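Local coordinates for uncharacterized protein (Staphylococcus aureus subsp. aureus, PDB 3H04), which is of unknown function but has an alpha/beta-hydrolase fold and is probably a serine hydrolase, at residues 33-38 and 63-68. Residues are numbered along the deposited sequence; the frame is centred on the assembly and turned at random.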
loop_
_atom_site.group_PDB
_atom_site.type_symbol
_atom_site.label_atom_id
_atom_site.label_comp_id
_atom_site.label_asym_id
_atom_site.label_seq_id
_atom_site.Cartn_x
_atom_site.Cartn_y
_atom_site.Cartn_z
ATOM N N VAL A 33 7.148 7.373 4.012
ATOM C CA VAL A 33 7.389 6.452 2.909
ATOM C C VAL A 33 6.076 5.946 2.350
ATOM O O VAL A 33 5.368 5.183 3.008
ATOM C CB VAL A 33 8.237 5.235 3.362
ATOM C CG1 VAL A 33 8.538 4.314 2.138
ATOM C CG2 VAL A 33 9.550 5.724 4.091
ATOM N N TYR A 34 5.780 6.350 1.115
ATOM C CA TYR A 34 4.493 6.109 0.500
ATOM C C TYR A 34 4.531 4.881 -0.412
ATOM O O TYR A 34 5.399 4.781 -1.268
ATOM C CB TYR A 34 4.013 7.325 -0.279
ATOM C CG TYR A 34 2.795 7.015 -1.112
ATOM C CD1 TYR A 34 1.568 6.784 -0.510
ATOM C CD2 TYR A 34 2.875 6.928 -2.512
ATOM C CE1 TYR A 34 0.462 6.444 -1.243
ATOM C CE2 TYR A 34 1.775 6.612 -3.252
ATOM C CZ TYR A 34 0.549 6.385 -2.615
ATOM O OH TYR A 34 -0.578 6.034 -3.326
ATOM N N ILE A 35 3.559 3.972 -0.215
ATOM C CA ILE A 35 3.463 2.766 -1.008
ATOM C C ILE A 35 2.092 2.731 -1.658
ATOM O O ILE A 35 1.029 2.650 -0.967
ATOM C CB ILE A 35 3.743 1.507 -0.162
ATOM C CG1 ILE A 35 5.022 1.688 0.657
ATOM C CG2 ILE A 35 3.789 0.265 -1.076
ATOM C CD1 ILE A 35 5.544 0.447 1.320
ATOM N N HIS A 36 2.102 2.822 -2.996
ATOM C CA HIS A 36 0.884 2.940 -3.780
ATOM C C HIS A 36 0.112 1.645 -3.785
ATOM O O HIS A 36 0.678 0.613 -3.482
ATOM C CB HIS A 36 1.203 3.291 -5.255
ATOM C CG HIS A 36 1.913 2.193 -6.002
ATOM N ND1 HIS A 36 1.237 1.225 -6.727
ATOM C CD2 HIS A 36 3.234 1.953 -6.191
ATOM C CE1 HIS A 36 2.122 0.404 -7.281
ATOM N NE2 HIS A 36 3.342 0.830 -6.984
ATOM N N GLY A 37 -1.147 1.704 -4.164
ATOM C CA GLY A 37 -1.972 0.512 -4.226
ATOM C C GLY A 37 -1.963 -0.189 -5.585
ATOM O O GLY A 37 -1.028 -0.034 -6.360
ATOM N N GLY A 38 -3.037 -0.892 -5.895
ATOM C CA GLY A 38 -3.175 -1.624 -7.183
ATOM C C GLY A 38 -3.173 -3.129 -7.098
ATOM O O GLY A 38 -2.812 -3.846 -8.081
ATOM N N ILE A 63 8.300 10.187 0.319
ATOM C CA ILE A 63 9.139 9.352 -0.541
ATOM C C ILE A 63 8.286 8.289 -1.220
ATOM O O ILE A 63 7.724 7.455 -0.541
ATOM C CB ILE A 63 10.235 8.694 0.260
ATOM C CG1 ILE A 63 11.007 9.745 1.046
ATOM C CG2 ILE A 63 11.194 7.938 -0.702
ATOM C CD1 ILE A 63 10.668 9.904 2.523
ATOM N N GLN A 64 8.174 8.314 -2.540
ATOM C CA GLN A 64 7.267 7.406 -3.230
ATOM C C GLN A 64 8.028 6.202 -3.770
ATOM O O GLN A 64 8.835 6.354 -4.695
ATOM C CB GLN A 64 6.502 8.211 -4.284
ATOM C CG GLN A 64 5.793 9.313 -3.534
ATOM C CD GLN A 64 4.954 10.222 -4.342
ATOM O OE1 GLN A 64 5.257 11.409 -4.398
ATOM N NE2 GLN A 64 3.836 9.720 -4.893
ATOM N N LEU A 65 7.862 5.038 -3.160
ATOM C CA LEU A 65 8.706 3.913 -3.559
ATOM C C LEU A 65 8.094 3.035 -4.602
ATOM O O LEU A 65 6.911 3.090 -4.843
ATOM C CB LEU A 65 9.216 3.045 -2.381
ATOM C CG LEU A 65 8.377 2.125 -1.544
ATOM C CD1 LEU A 65 7.851 0.921 -2.275
ATOM C CD2 LEU A 65 9.252 1.699 -0.250
ATOM N N SER A 66 8.934 2.240 -5.245
ATOM C CA SER A 66 8.480 1.323 -6.287
ATOM C C SER A 66 8.858 -0.100 -5.942
ATOM O O SER A 66 9.803 -0.334 -5.165
ATOM C CB SER A 66 9.068 1.744 -7.627
ATOM O OG SER A 66 8.495 3.024 -7.974
ATOM N N TYR A 67 8.087 -1.047 -6.488
ATOM C CA TYR A 67 8.384 -2.466 -6.350
ATOM C C TYR A 67 7.908 -3.155 -7.628
ATOM O O TYR A 67 7.013 -2.649 -8.294
ATOM C CB TYR A 67 7.668 -3.061 -5.125
ATOM C CG TYR A 67 6.197 -2.783 -5.109
ATOM C CD1 TYR A 67 5.300 -3.670 -5.713
ATOM C CD2 TYR A 67 5.680 -1.661 -4.492
ATOM C CE1 TYR A 67 3.927 -3.412 -5.701
ATOM C CE2 TYR A 67 4.304 -1.403 -4.460
ATOM C CZ TYR A 67 3.448 -2.297 -5.068
ATOM O OH TYR A 67 2.117 -2.033 -5.090
ATOM N N ARG A 68 8.489 -4.315 -7.934
ATOM C CA ARG A 68 8.066 -5.098 -9.102
ATOM C C ARG A 68 6.671 -5.698 -8.862
ATOM O O ARG A 68 6.310 -6.105 -7.768
ATOM C CB ARG A 68 9.148 -6.125 -9.459
ATOM C CG ARG A 68 10.344 -5.487 -10.191
ATOM C CD ARG A 68 11.505 -6.464 -10.366
ATOM N NE ARG A 68 12.243 -6.678 -9.128
ATOM C CZ ARG A 68 13.332 -7.437 -9.054
ATOM N NH1 ARG A 68 13.783 -8.080 -10.143
ATOM N NH2 ARG A 68 13.962 -7.571 -7.910
HETATM O O HOH W 1 4.461 4.196 -3.984
HETATM O O HOH W 2 5.546 -0.400 -7.959
HETATM O O HOH W 3 0.107 -2.653 -6.928
#
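His36 turns one face of its imidazole to Tyr67 OH, with the two rings nearly parallel and offset so that only their rims meet. The planes differ by 6°, and His36 CE1 is 3.3 Å from Tyr67 OH. The pair sits where two parallel strands of an alpha/beta-hydrolase sheet splay apart, at the C-terminal ends of the two strands of the beta-alpha-beta unit 30-35, 50-56, 60-65. The loop after strand 30-35 carries an HGGG sequence, whose glycine N-H groups help form the oxyanion hole in related hydrolases; Gly37 lies against the probable triad, consistent with that role here.

Further back the strands are joined directly. Tyr34 N donates to Ile63 O at 2.8 Å, and Leu65 N donates to Tyr34 O at 3.1 Å. Beyond this point water 1 fills in for the ladder: it donates to Tyr34 O and Leu65 O and accepts from His36 N.

On the side of the sheet bearing Val33, Leu65 reaches back over strand 30-35. Its CG stands between the backbone N and carbonyl carbon (chi1 71°), which brings CD2 within 3.6 Å of Val33 CG1. Ile35 CG2 meets Tyr67 CE2 at 3.8 Å, and Leu109 of helix 105-116 touches both side chains. On the side bearing Tyr34, Gln64 NE2 comes within 3.8 Å of Tyr34 CD2; this NE2 is bonded to Ala45 O, while Tyr34 OH bonds Asp47 and Arg103.

Water 2 bridges the aromatic pair: it lies over the centre of the Tyr67 ring and bonds Tyr67 N and His36 NE2. Water 3 links Tyr67 OH to Gly37 O. That oxygen also accepts a bent hydrogen bond (136° at the hydrogen) from His36 ND1 at 2.6 Å, on an in-plane lone pair but out of the imidazole plane.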